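Local coordinates for protein pectate lyase (Paenibacillus sp. 0602, PDB 5GT5) that cleaves polygalacturonate by elimination and probably also partly methylated pectins, likely in an endo manner and with the help of calcium, at residues T322-I327 and P347-Q352; H247-T252 and P278-G283; V51-N56 and T103-N108; W163-V168 and D439-T444. The protein carries 1 engineered substitution. All blocks are in the same frame, centred on the assembly; numbering follows the deposited sequence.

In the fold
Pectate lyases of polysaccharide lyase family 1 fold as a right-handed parallel beta-helix, and the four contacts lie at several levels of it. Contact 3 closes first along the chain, then contact 2, then contact 1; contact 4 ties 163-168 to the C-terminal 439-444 and so spans both of the latter. Contacts 1 and 2 lie about 12 Å apart between centres and share the parallel sheet 248-249, 279-281, 324-329, 346-349, beside the probable catalytic and calcium-binding residues. Contacts 3 and 4, centres about 10 Å apart, touch through F105 and W441 and lie away from those sites. Contacts 1 and 3 are farthest apart, with centres about 35 Å from each other.

Contact 1 (T322-I327 and P347-Q352); sequences TSNGAI and PVRNNQ
R349 leaves its strand beside I327. CB lies 4.0 Å from I327 CG1, the two side chains running alongside each other. At CD the chain crosses N324, whose OD1 is 3.4 Å from R349 CD. The bend at chi3 (77°) turns NE onto Q352 OE1, 2.8 Å away, in a nearly straight bond that lies in the guanidinium plane and uses a lone pair of the amide oxygen. NH1 meets N324 OD1 obliquely at 4.0 Å, the amide and guanidinium planes 20° apart, and a water lies over one guanidinium face, toward its rim. Arginine suits the place: its aliphatic stem lies against isoleucine, and its flat head makes a cation-pi contact with Y346.

These strands are adjacent rungs of a parallel beta-helix. The peptide ladder consists of A326 N to P347 O (2.9 Å) and R349 N to A326 O (2.9 Å). Glycine fits at 325, where a CB would run into P347 O. Q352 packs its CG against I327 CG2 (3.6 Å), while its NE2 and N324 ND2 both donate to that water. N324 ND2 is also hydrogen-bonded to D275, and the I327 side chain lies about 5 Å from that of R276, the probable active-site arginine.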
loop_
_atom_site.group_PDB
_atom_site.type_symbol
_atom_site.label_atom_id
_atom_site.label_comp_id
_atom_site.label_asym_id
_atom_site.label_seq_id
_atom_site.Cartn_x
_atom_site.Cartn_y
_atom_site.Cartn_z
ATOM N N THR A 322 -10.138 -34.298 -5.135
ATOM C CA THR A 322 -9.292 -33.843 -4.033
ATOM C C THR A 322 -10.242 -33.284 -3.001
ATOM O O THR A 322 -11.310 -32.761 -3.354
ATOM C CB THR A 322 -8.308 -32.797 -4.546
ATOM O OG1 THR A 322 -7.439 -33.471 -5.471
ATOM C CG2 THR A 322 -7.465 -32.170 -3.422
ATOM N N SER A 323 -9.907 -33.461 -1.725
ATOM C CA SER A 323 -10.814 -33.084 -0.632
ATOM C C SER A 323 -10.062 -32.347 0.449
ATOM O O SER A 323 -9.896 -32.841 1.567
ATOM C CB SER A 323 -11.505 -34.345 -0.089
ATOM O OG SER A 323 -12.619 -34.027 0.726
ATOM N N ASN A 324 -9.573 -31.163 0.080
ATOM C CA ASN A 324 -8.814 -30.313 0.968
ATOM C C ASN A 324 -9.589 -29.067 1.326
ATOM O O ASN A 324 -10.532 -28.700 0.638
ATOM C CB ASN A 324 -7.497 -29.877 0.329
ATOM C CG ASN A 324 -6.502 -31.020 0.144
ATOM O OD1 ASN A 324 -6.632 -32.107 0.738
ATOM N ND2 ASN A 324 -5.486 -30.766 -0.703
ATOM N N GLY A 325 -9.182 -28.406 2.385
ATOM C CA GLY A 325 -9.781 -27.148 2.808
ATOM C C GLY A 325 -8.773 -26.009 2.769
ATOM O O GLY A 325 -8.407 -25.525 1.686
ATOM N N ALA A 326 -8.321 -25.573 3.942
ATOM C CA ALA A 326 -7.320 -24.506 4.066
ATOM C C ALA A 326 -5.934 -25.130 4.204
ATOM O O ALA A 326 -5.760 -26.170 4.880
ATOM C CB ALA A 326 -7.640 -23.640 5.310
ATOM N N ILE A 327 -4.944 -24.522 3.555
ATOM C CA ILE A 327 -3.589 -25.075 3.505
ATOM C C ILE A 327 -2.591 -23.952 3.768
ATOM O O ILE A 327 -2.568 -22.953 3.039
ATOM C CB ILE A 327 -3.293 -25.679 2.111
ATOM C CG1 ILE A 327 -4.343 -26.728 1.741
ATOM C CG2 ILE A 327 -1.923 -26.374 2.135
ATOM C CD1 ILE A 327 -5.355 -26.265 0.720
ATOM N N PRO A 347 -9.522 -30.925 6.024
ATOM C CA PRO A 347 -9.831 -29.487 6.050
ATOM C C PRO A 347 -8.677 -28.561 6.418
ATOM O O PRO A 347 -8.777 -27.362 6.145
ATOM C CB PRO A 347 -10.926 -29.390 7.122
ATOM C CG PRO A 347 -10.676 -30.617 8.021
ATOM C CD PRO A 347 -10.237 -31.694 7.065
ATOM N N VAL A 348 -7.644 -29.093 7.055
ATOM C CA VAL A 348 -6.600 -28.268 7.643
ATOM C C VAL A 348 -5.263 -28.924 7.329
ATOM O O VAL A 348 -4.915 -29.957 7.916
ATOM C CB VAL A 348 -6.780 -28.146 9.195
ATOM C CG1 VAL A 348 -5.735 -27.170 9.772
ATOM C CG2 VAL A 348 -8.179 -27.654 9.565
ATOM N N ARG A 349 -4.493 -28.336 6.420
ATOM C CA ARG A 349 -3.212 -28.926 6.012
ATOM C C ARG A 349 -2.090 -27.939 6.218
ATOM O O ARG A 349 -2.267 -26.720 6.066
ATOM C CB ARG A 349 -3.253 -29.380 4.547
ATOM C CG ARG A 349 -4.211 -30.524 4.308
ATOM C CD ARG A 349 -4.186 -30.966 2.859
ATOM N NE ARG A 349 -3.007 -31.757 2.600
ATOM C CZ ARG A 349 -2.923 -33.069 2.833
ATOM N NH1 ARG A 349 -3.973 -33.743 3.289
ATOM N NH2 ARG A 349 -1.789 -33.712 2.593
ATOM N N ASN A 350 -0.921 -28.478 6.540
ATOM C CA ASN A 350 0.228 -27.663 6.904
ATOM C C ASN A 350 1.507 -27.927 6.113
ATOM O O ASN A 350 2.519 -27.324 6.408
ATOM C CB ASN A 350 0.490 -27.726 8.429
ATOM C CG ASN A 350 1.043 -29.078 8.886
ATOM O OD1 ASN A 350 1.115 -30.039 8.113
ATOM N ND2 ASN A 350 1.434 -29.147 10.149
ATOM N N ASN A 351 1.474 -28.819 5.127
ATOM C CA ASN A 351 2.684 -29.108 4.363
ATOM C C ASN A 351 2.326 -29.987 3.190
ATOM O O ASN A 351 1.860 -31.106 3.379
ATOM C CB ASN A 351 3.726 -29.823 5.261
ATOM C CG ASN A 351 5.073 -29.995 4.571
ATOM O OD1 ASN A 351 5.127 -30.351 3.390
ATOM N ND2 ASN A 351 6.150 -29.727 5.284
ATOM N N GLN A 352 2.519 -29.461 1.984
ATOM C CA GLN A 352 2.191 -30.165 0.759
ATOM C C GLN A 352 3.408 -30.724 0.026
ATOM O O GLN A 352 3.271 -31.641 -0.764
ATOM C CB GLN A 352 1.535 -29.195 -0.219
ATOM C CG GLN A 352 0.238 -28.579 0.279
ATOM C CD GLN A 352 -0.825 -29.606 0.470
ATOM O OE1 GLN A 352 -0.935 -30.183 1.550
ATOM N NE2 GLN A 352 -1.633 -29.852 -0.574
HETATM O O HOH W 1 -3.146 -32.506 -1.169
#

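Contact 2 (H247-T252 and P278-G283)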
loop_
_atom_site.group_PDB
_atom_site.type_symbol
_atom_site.label_atom_id
_atom_site.label_comp_id
_atom_site.label_asym_id
_atom_site.label_seq_id
_atom_site.Cartn_x
_atom_site.Cartn_y
_atom_site.Cartn_z
ATOM N N HIS A 247 -7.999 -20.667 -4.405
ATOM C CA HIS A 247 -7.116 -19.509 -4.306
ATOM C C HIS A 247 -5.650 -19.934 -4.116
ATOM O O HIS A 247 -5.313 -20.553 -3.100
ATOM C CB HIS A 247 -7.458 -18.690 -3.048
ATOM C CG HIS A 247 -8.856 -18.138 -3.005
ATOM N ND1 HIS A 247 -9.357 -17.297 -3.960
ATOM C CD2 HIS A 247 -9.814 -18.253 -2.047
ATOM C CE1 HIS A 247 -10.605 -16.952 -3.630
ATOM N NE2 HIS A 247 -10.896 -17.521 -2.478
ATOM N N LEU A 248 -4.794 -19.630 -5.069
ATOM C CA LEU A 248 -3.345 -19.791 -4.921
ATOM C C LEU A 248 -2.788 -18.470 -4.444
ATOM O O LEU A 248 -2.848 -17.475 -5.171
ATOM C CB LEU A 248 -2.715 -20.190 -6.256
ATOM C CG LEU A 248 -1.207 -20.466 -6.185
ATOM C CD1 LEU A 248 -0.879 -21.650 -5.255
ATOM C CD2 LEU A 248 -0.695 -20.707 -7.605
ATOM N N VAL A 249 -2.302 -18.443 -3.209
ATOM C CA VAL A 249 -1.761 -17.212 -2.618
ATOM C C VAL A 249 -0.262 -17.439 -2.398
ATOM O O VAL A 249 0.151 -18.018 -1.383
ATOM C CB VAL A 249 -2.487 -16.844 -1.309
ATOM C CG1 VAL A 249 -2.006 -15.498 -0.796
ATOM C CG2 VAL A 249 -4.011 -16.825 -1.543
ATOM N N GLY A 250 0.540 -17.028 -3.380
ATOM C CA GLY A 250 1.972 -17.286 -3.419
ATOM C C GLY A 250 2.197 -18.455 -4.328
ATOM O O GLY A 250 1.923 -19.621 -3.963
ATOM N N ALA A 251 2.692 -18.175 -5.522
ATOM C CA ALA A 251 2.755 -19.222 -6.545
ATOM C C ALA A 251 4.086 -19.927 -6.693
ATOM O O ALA A 251 4.156 -20.956 -7.337
ATOM C CB ALA A 251 2.324 -18.672 -7.885
ATOM N N THR A 252 5.149 -19.360 -6.130
ATOM C CA THR A 252 6.484 -19.931 -6.306
ATOM C C THR A 252 7.084 -20.303 -4.960
ATOM O O THR A 252 7.100 -19.494 -4.039
ATOM C CB THR A 252 7.400 -18.931 -6.996
ATOM O OG1 THR A 252 6.781 -18.477 -8.216
ATOM C CG2 THR A 252 8.776 -19.571 -7.319
ATOM N N PRO A 278 -7.747 -21.013 1.652
ATOM C CA PRO A 278 -6.832 -20.777 0.533
ATOM C C PRO A 278 -5.665 -21.748 0.582
ATOM O O PRO A 278 -5.556 -22.546 1.524
ATOM C CB PRO A 278 -6.342 -19.365 0.803
ATOM C CG PRO A 278 -6.189 -19.375 2.341
ATOM C CD PRO A 278 -7.305 -20.270 2.857
ATOM N N ARG A 279 -4.796 -21.705 -0.430
ATOM C CA ARG A 279 -3.459 -22.290 -0.281
ATOM C C ARG A 279 -2.458 -21.147 -0.171
ATOM O O ARG A 279 -2.272 -20.372 -1.117
ATOM C CB ARG A 279 -3.085 -23.159 -1.479
ATOM C CG ARG A 279 -1.772 -23.934 -1.249
ATOM C CD ARG A 279 -1.044 -24.167 -2.574
ATOM N NE ARG A 279 -0.012 -25.180 -2.395
ATOM C CZ ARG A 279 1.159 -24.961 -1.811
ATOM N NH1 ARG A 279 1.500 -23.748 -1.360
ATOM N NH2 ARG A 279 1.993 -25.996 -1.691
ATOM N N LEU A 280 -1.803 -21.050 0.979
ATOM C CA LEU A 280 -0.868 -19.956 1.243
ATOM C C LEU A 280 0.579 -20.417 1.320
ATOM O O LEU A 280 0.865 -21.459 1.899
ATOM C CB LEU A 280 -1.219 -19.328 2.588
ATOM C CG LEU A 280 -0.303 -18.176 3.033
ATOM C CD1 LEU A 280 -0.418 -16.948 2.106
ATOM C CD2 LEU A 280 -0.703 -17.786 4.459
ATOM N N ARG A 281 1.495 -19.612 0.774
ATOM C CA ARG A 281 2.931 -19.705 1.066
ATOM C C ARG A 281 3.363 -18.432 1.782
ATOM O O ARG A 281 3.046 -17.324 1.337
ATOM C CB ARG A 281 3.752 -19.779 -0.225
ATOM C CG ARG A 281 3.662 -21.072 -0.962
ATOM C CD ARG A 281 4.566 -21.033 -2.200
ATOM N NE ARG A 281 4.761 -22.372 -2.711
ATOM C CZ ARG A 281 4.065 -22.950 -3.679
ATOM N NH1 ARG A 281 3.085 -22.306 -4.314
ATOM N NH2 ARG A 281 4.352 -24.197 -4.028
ATOM N N GLY A 282 4.098 -18.575 2.895
ATOM C CA GLY A 282 4.873 -17.458 3.451
ATOM C C GLY A 282 4.193 -16.312 4.181
ATOM O O GLY A 282 4.722 -15.796 5.159
ATOM N N GLY A 283 3.051 -15.860 3.681
ATOM C CA GLY A 283 2.422 -14.651 4.204
ATOM C C GLY A 283 1.401 -14.870 5.299
ATOM O O GLY A 283 1.622 -15.682 6.194
HETATM O O HOH W 2 0.327 -21.119 -2.062
#
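Two neighbouring strands of the parallel beta-helix meet here, next to the probable catalytic site, with H247-G250 running alongside P278-R281. The ladder is regular: R279 N donates to H247 O (3.0 Å), V249 N to R279 O (2.8 Å) and R281 N to V249 O (3.0 Å).

On the face carrying V249 and L280, the beta-branched valine sets CG1 against L280 CD1 at 3.6 Å, and V249 CG2 reaches toward P278 CB. This apolar face continues to A285 and L265, so compact hydrocarbon side chains suit it. The other face, with L248 and R279, is mixed. L248 CD1 lies along the aliphatic part of R279, 3.7 Å from its CD, the two side chains pointing the same way.

R281 sends an extended chain across to G250-T252. Its NH1 gives G250 O a bond of 2.9 Å, in the guanidinium plane but tilted 25° from the carbonyl plane, and T252 C lies over one guanidinium face. R279 NH1 stands 3.5 Å above the plane of the R281 guanidinium, over its centre, on the side opposite T252 C; E330, salt-bridged to R281 NE, probably eases this closeness of two cations. A water joins G250 O to R279 NH1. G250 has a positive phi (99°), and a CB there would also press on R281 CB, so glycine fits.

L248 N is hydrogen-bonded to D178, a probable calcium ligand, and R279 lies near R276, the probable active-site residue. A parallel sheet bordering the calcium and catalytic residues is characteristic of the pectate lyase beta-helix.

Contact 3 (V51-N56 and T103-N108)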
loop_
_atom_site.group_PDB
_atom_site.type_symbol
_atom_site.label_atom_id
_atom_site.label_comp_id
_atom_site.label_asym_id
_atom_site.label_seq_id
_atom_site.Cartn_x
_atom_site.Cartn_y
_atom_site.Cartn_z
ATOM N N VAL A 51 -14.150 4.725 -12.435
ATOM C CA VAL A 51 -15.240 3.765 -12.274
ATOM C C VAL A 51 -15.578 3.203 -13.624
ATOM O O VAL A 51 -15.777 3.960 -14.592
ATOM C CB VAL A 51 -16.483 4.407 -11.640
ATOM C CG1 VAL A 51 -17.646 3.425 -11.622
ATOM C CG2 VAL A 51 -16.173 4.939 -10.236
ATOM N N VAL A 52 -15.642 1.875 -13.691
ATOM C CA VAL A 52 -16.136 1.150 -14.851
ATOM C C VAL A 52 -17.446 0.448 -14.457
ATOM O O VAL A 52 -17.436 -0.435 -13.570
ATOM C CB VAL A 52 -15.092 0.114 -15.358
ATOM C CG1 VAL A 52 -15.712 -0.720 -16.493
ATOM C CG2 VAL A 52 -13.802 0.823 -15.824
ATOM N N GLU A 53 -18.578 0.855 -15.064
ATOM C CA GLU A 53 -19.849 0.179 -14.869
ATOM C C GLU A 53 -20.103 -0.737 -16.053
ATOM O O GLU A 53 -20.328 -0.278 -17.175
ATOM C CB GLU A 53 -21.020 1.149 -14.706
ATOM C CG GLU A 53 -22.304 0.366 -14.310
ATOM C CD GLU A 53 -23.540 1.215 -14.189
ATOM O OE1 GLU A 53 -23.442 2.454 -14.178
ATOM O OE2 GLU A 53 -24.628 0.614 -14.089
ATOM N N ILE A 54 -20.049 -2.041 -15.801
ATOM C CA ILE A 54 -20.400 -3.049 -16.796
ATOM C C ILE A 54 -21.929 -3.067 -16.888
ATOM O O ILE A 54 -22.605 -3.226 -15.880
ATOM C CB ILE A 54 -19.903 -4.432 -16.335
ATOM C CG1 ILE A 54 -18.403 -4.367 -16.017
ATOM C CG2 ILE A 54 -20.246 -5.536 -17.350
ATOM C CD1 ILE A 54 -17.581 -4.026 -17.207
ATOM N N MET A 55 -22.476 -2.868 -18.080
ATOM C CA MET A 55 -23.909 -2.624 -18.228
ATOM C C MET A 55 -24.706 -3.882 -18.552
ATOM O O MET A 55 -25.934 -3.906 -18.378
ATOM C CB MET A 55 -24.141 -1.582 -19.348
ATOM C CG MET A 55 -23.404 -0.242 -19.126
ATOM S SD MET A 55 -23.821 0.516 -17.568
ATOM C CE MET A 55 -25.535 0.993 -17.909
ATOM N N ASN A 56 -24.021 -4.896 -19.054
ATOM C CA ASN A 56 -24.675 -6.132 -19.491
ATOM C C ASN A 56 -23.641 -7.244 -19.509
ATOM O O ASN A 56 -22.449 -6.975 -19.329
ATOM C CB ASN A 56 -25.320 -5.942 -20.877
ATOM C CG ASN A 56 -24.409 -5.204 -21.866
ATOM O OD1 ASN A 56 -24.660 -4.044 -22.175
ATOM N ND2 ASN A 56 -23.358 -5.863 -22.362
ATOM N N THR A 103 -12.683 1.327 -9.501
ATOM C CA THR A 103 -13.794 0.435 -9.179
ATOM C C THR A 103 -14.426 -0.105 -10.446
ATOM O O THR A 103 -14.811 0.669 -11.357
ATOM C CB THR A 103 -14.868 1.161 -8.360
ATOM O OG1 THR A 103 -14.259 1.597 -7.138
ATOM C CG2 THR A 103 -16.061 0.231 -8.017
ATOM N N ILE A 104 -14.567 -1.429 -10.502
ATOM C CA ILE A 104 -15.265 -2.099 -11.605
ATOM C C ILE A 104 -16.460 -2.818 -11.016
ATOM O O ILE A 104 -16.304 -3.591 -10.079
ATOM C CB ILE A 104 -14.316 -3.116 -12.347
ATOM C CG1 ILE A 104 -12.982 -2.453 -12.722
ATOM C CG2 ILE A 104 -15.035 -3.742 -13.527
ATOM C CD1 ILE A 104 -11.917 -3.451 -13.262
ATOM N N PHE A 105 -17.654 -2.599 -11.540
ATOM C CA PHE A 105 -18.837 -3.197 -10.959
ATOM C C PHE A 105 -19.929 -3.314 -11.999
ATOM O O PHE A 105 -19.789 -2.778 -13.111
ATOM C CB PHE A 105 -19.339 -2.377 -9.743
ATOM C CG PHE A 105 -20.193 -1.179 -10.113
ATOM C CD1 PHE A 105 -19.598 -0.022 -10.639
ATOM C CD2 PHE A 105 -21.562 -1.212 -9.916
ATOM C CE1 PHE A 105 -20.387 1.072 -10.991
ATOM C CE2 PHE A 105 -22.356 -0.111 -10.258
ATOM C CZ PHE A 105 -21.761 1.018 -10.798
ATOM N N SER A 106 -21.003 -4.024 -11.637
ATOM C CA SER A 106 -22.262 -3.896 -12.397
ATOM C C SER A 106 -23.414 -3.714 -11.443
ATOM O O SER A 106 -23.331 -4.066 -10.266
ATOM C CB SER A 106 -22.502 -5.107 -13.298
ATOM O OG SER A 106 -23.018 -6.220 -12.548
ATOM N N ALA A 107 -24.515 -3.164 -11.963
ATOM C CA ALA A 107 -25.674 -2.902 -11.138
ATOM C C ALA A 107 -26.483 -4.167 -10.854
ATOM O O ALA A 107 -27.148 -4.244 -9.845
ATOM C CB ALA A 107 -26.597 -1.867 -11.794
ATOM N N ASN A 108 -26.419 -5.162 -11.731
ATOM C CA ASN A 108 -27.304 -6.316 -11.549
ATOM C C ASN A 108 -26.667 -7.672 -11.804
ATOM O O ASN A 108 -27.330 -8.636 -12.211
ATOM C CB ASN A 108 -28.603 -6.152 -12.342
ATOM C CG ASN A 108 -29.508 -5.091 -11.751
ATOM O OD1 ASN A 108 -30.083 -5.268 -10.670
ATOM N ND2 ASN A 108 -29.640 -3.987 -12.453
HETATM O O HOH W 3 -24.745 -2.001 -14.512
#
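F105 has its CG between the backbone N and the carbonyl carbon (chi1 82°), a rotation that swings the ring toward the strand 51-54. E53 instead sends CG opposite its backbone N (chi1 -172°) and continues extended, so that its methylene crosses the phenyl obliquely, with E53 CG 3.6 Å from F105 CZ. V51 arrives at the rim: its CG1 lies in the ring plane, 3.7 Å from F105 CE1. An aromatic ring is wide enough to meet both residues at once.

The other side of the ladder carries V52, I54 and I104, whose branched aliphatic groups are well suited to a buried layer; I54 CG1 lies 4.2 Å from I104 CG2. Between the two layers run the parallel-strand bonds V52 N to T103 O (2.8 Å), F105 N to V52 O (3.0 Å) and I54 N to F105 O (2.8 Å).

Glutamate brings a charge into this buried place, and the charge is well provided for. A water bonded to E53 OE2 (2.7 Å) also donates to I54 O and accepts from A107 N, bridging the strands where they part, while E53 OE1 meets K438 in a salt bridge and the hydroxyl of Y30.

The strand 51-54 lies between 30-33 and 102-106 in the parallel beta-helix. Helix 36-43 covers V52 and I54 through L39, and L442 of the C-terminal segment packs on V51, T103 and F105.

Contact 4 (W163-V168 and D439-T444). Engineered in segment 163-168: V168 (natural residue Gly).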
loop_
_atom_site.group_PDB
_atom_site.type_symbol
_atom_site.label_atom_id
_atom_site.label_comp_id
_atom_site.label_asym_id
_atom_site.label_seq_id
_atom_site.Cartn_x
_atom_site.Cartn_y
_atom_site.Cartn_z
ATOM N N TRP A 163 -10.177 -5.225 -3.253
ATOM C CA TRP A 163 -11.396 -5.734 -2.665
ATOM C C TRP A 163 -12.224 -6.369 -3.773
ATOM O O TRP A 163 -12.661 -5.679 -4.695
ATOM C CB TRP A 163 -12.176 -4.574 -2.013
ATOM C CG TRP A 163 -13.351 -5.005 -1.191
ATOM C CD1 TRP A 163 -13.504 -6.220 -0.574
ATOM C CD2 TRP A 163 -14.532 -4.230 -0.870
ATOM N NE1 TRP A 163 -14.706 -6.240 0.130
ATOM C CE2 TRP A 163 -15.357 -5.051 -0.056
ATOM C CE3 TRP A 163 -14.986 -2.946 -1.218
ATOM C CZ2 TRP A 163 -16.594 -4.610 0.449
ATOM C CZ3 TRP A 163 -16.200 -2.515 -0.708
ATOM C CH2 TRP A 163 -16.995 -3.336 0.102
ATOM N N ILE A 164 -12.457 -7.673 -3.669
ATOM C CA ILE A 164 -13.359 -8.398 -4.548
ATOM C C ILE A 164 -14.561 -8.779 -3.701
ATOM O O ILE A 164 -14.403 -9.461 -2.680
ATOM C CB ILE A 164 -12.684 -9.638 -5.111
ATOM C CG1 ILE A 164 -11.539 -9.205 -6.044
ATOM C CG2 ILE A 164 -13.707 -10.488 -5.904
ATOM C CD1 ILE A 164 -10.471 -10.277 -6.279
ATOM N N ASP A 165 -15.765 -8.339 -4.088
ATOM C CA ASP A 165 -16.889 -8.468 -3.170
ATOM C C ASP A 165 -18.207 -8.653 -3.911
ATOM O O ASP A 165 -18.419 -8.056 -4.964
ATOM C CB ASP A 165 -16.939 -7.236 -2.236
ATOM C CG ASP A 165 -18.225 -7.149 -1.466
ATOM O OD1 ASP A 165 -19.185 -6.547 -2.018
ATOM O OD2 ASP A 165 -18.323 -7.686 -0.337
ATOM N N HIS A 166 -19.076 -9.517 -3.387
ATOM C CA HIS A 166 -20.344 -9.817 -4.067
ATOM C C HIS A 166 -20.141 -10.261 -5.516
ATOM O O HIS A 166 -20.889 -9.903 -6.432
ATOM C CB HIS A 166 -21.317 -8.630 -3.971
ATOM C CG HIS A 166 -22.018 -8.537 -2.649
ATOM N ND1 HIS A 166 -21.565 -7.739 -1.620
ATOM C CD2 HIS A 166 -23.131 -9.162 -2.201
ATOM C CE1 HIS A 166 -22.389 -7.866 -0.585
ATOM N NE2 HIS A 166 -23.325 -8.743 -0.899
ATOM N N CYS A 167 -19.140 -11.102 -5.713
ATOM C CA CYS A 167 -18.927 -11.724 -7.009
ATOM C C CYS A 167 -19.249 -13.202 -6.950
ATOM O O CYS A 167 -19.334 -13.789 -5.865
ATOM C CB CYS A 167 -17.478 -11.529 -7.486
ATOM S SG CYS A 167 -17.090 -9.802 -7.912
ATOM N N VAL A 168 -19.460 -13.786 -8.122
ATOM C CA VAL A 168 -19.718 -15.217 -8.276
ATOM C C VAL A 168 -18.760 -15.800 -9.297
ATOM O O VAL A 168 -18.555 -15.200 -10.359
ATOM C CB VAL A 168 -21.147 -15.444 -8.723
ATOM C CG1 VAL A 168 -21.418 -16.938 -9.031
ATOM C CG2 VAL A 168 -21.989 -15.029 -7.633
ATOM N N ASP A 439 -25.251 3.315 -6.725
ATOM C CA ASP A 439 -24.188 4.093 -6.075
ATOM C C ASP A 439 -23.616 3.338 -4.859
ATOM O O ASP A 439 -22.482 3.583 -4.443
ATOM C CB ASP A 439 -24.696 5.472 -5.660
ATOM C CG ASP A 439 -25.809 5.379 -4.657
ATOM O OD1 ASP A 439 -26.843 4.778 -5.008
ATOM O OD2 ASP A 439 -25.655 5.897 -3.528
ATOM N N ASN A 440 -24.393 2.411 -4.295
ATOM C CA ASN A 440 -23.911 1.675 -3.155
ATOM C C ASN A 440 -22.743 0.764 -3.466
ATOM O O ASN A 440 -21.994 0.399 -2.554
ATOM C CB ASN A 440 -25.046 0.877 -2.551
ATOM C CG ASN A 440 -26.015 1.756 -1.818
ATOM O OD1 ASN A 440 -25.688 2.280 -0.751
ATOM N ND2 ASN A 440 -27.228 1.914 -2.376
ATOM N N TRP A 441 -22.607 0.395 -4.734
ATOM C CA TRP A 441 -21.487 -0.438 -5.160
ATOM C C TRP A 441 -20.153 0.302 -5.131
ATOM O O TRP A 441 -19.090 -0.331 -5.099
ATOM C CB TRP A 441 -21.739 -1.060 -6.542
ATOM C CG TRP A 441 -22.815 -2.094 -6.514
ATOM C CD1 TRP A 441 -24.015 -2.043 -7.164
ATOM C CD2 TRP A 441 -22.822 -3.323 -5.759
ATOM N NE1 TRP A 441 -24.763 -3.149 -6.874
ATOM C CE2 TRP A 441 -24.056 -3.959 -6.022
ATOM C CE3 TRP A 441 -21.901 -3.952 -4.895
ATOM C CZ2 TRP A 441 -24.406 -5.190 -5.463
ATOM C CZ3 TRP A 441 -22.249 -5.179 -4.329
ATOM C CH2 TRP A 441 -23.498 -5.784 -4.608
ATOM N N LEU A 442 -20.193 1.630 -5.079
ATOM C CA LEU A 442 -18.977 2.433 -5.007
ATOM C C LEU A 442 -18.518 2.697 -3.581
ATOM O O LEU A 442 -17.391 3.118 -3.368
ATOM C CB LEU A 442 -19.210 3.784 -5.705
ATOM C CG LEU A 442 -19.665 3.742 -7.163
ATOM C CD1 LEU A 442 -19.666 5.175 -7.749
ATOM C CD2 LEU A 442 -18.820 2.821 -8.009
ATOM N N LYS A 443 -19.402 2.491 -2.618
ATOM C CA LYS A 443 -19.086 2.774 -1.208
ATOM C C LYS A 443 -18.305 1.652 -0.548
ATOM O O LYS A 443 -18.358 0.489 -0.989
ATOM C CB LYS A 443 -20.394 2.966 -0.442
ATOM C CG LYS A 443 -21.303 4.081 -1.004
ATOM C CD LYS A 443 -22.609 4.109 -0.194
ATOM C CE LYS A 443 -23.606 5.089 -0.748
ATOM N NZ LYS A 443 -24.946 4.875 -0.099
ATOM N N THR A 444 -17.623 1.978 0.538
ATOM C CA THR A 444 -16.907 0.957 1.304
ATOM C C THR A 444 -17.433 0.816 2.724
ATOM O O THR A 444 -16.993 -0.071 3.459
ATOM C CB THR A 444 -15.406 1.213 1.350
ATOM O OG1 THR A 444 -15.155 2.482 1.968
ATOM C CG2 THR A 444 -14.833 1.196 -0.057
#
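W163-H166 and the C-terminal segment W441-T444 run 134° apart with their backbones well separated, the nearest CA pairs being 9.5 Å from each other, so large side chains must bridge the gap. W441 reaches across with the edge of its six-membered ring toward the face of H166, an offset edge-to-face pair with centroids 5.3 Å apart and planes at 71°. W441 CZ3 also comes within 3.6 Å of H166 CB. The long, flat indole of tryptophan suits this span.

H166 takes up a left-handed backbone conformation just beyond the strand. Its ND1 donates to D165 OD1 at 2.7 Å, on the syn side of the carboxylate but out of its plane, while OD1 stays close to the imidazole plane. This bond fixes the rotation of the imidazole, whose ring is also stacked on W190. R128 forms a salt bridge to the same D165 OD1 and would help to keep the aspartate charged.

With CG opposite its backbone N (chi1 -171°), W163 extends toward the C-terminal segment. Its CZ3 meets K443 O edge-on at 3.7 Å and the methyl T444 CG2 at 4.0 Å, and its NE1 is hydrogen-bonded to S189.

Far from the probable catalytic residues, the C-terminal segment thus passes over strand 160-165, joined to it through side chains, a return of the tail over the coils as seen in pectate lyase beta-helices.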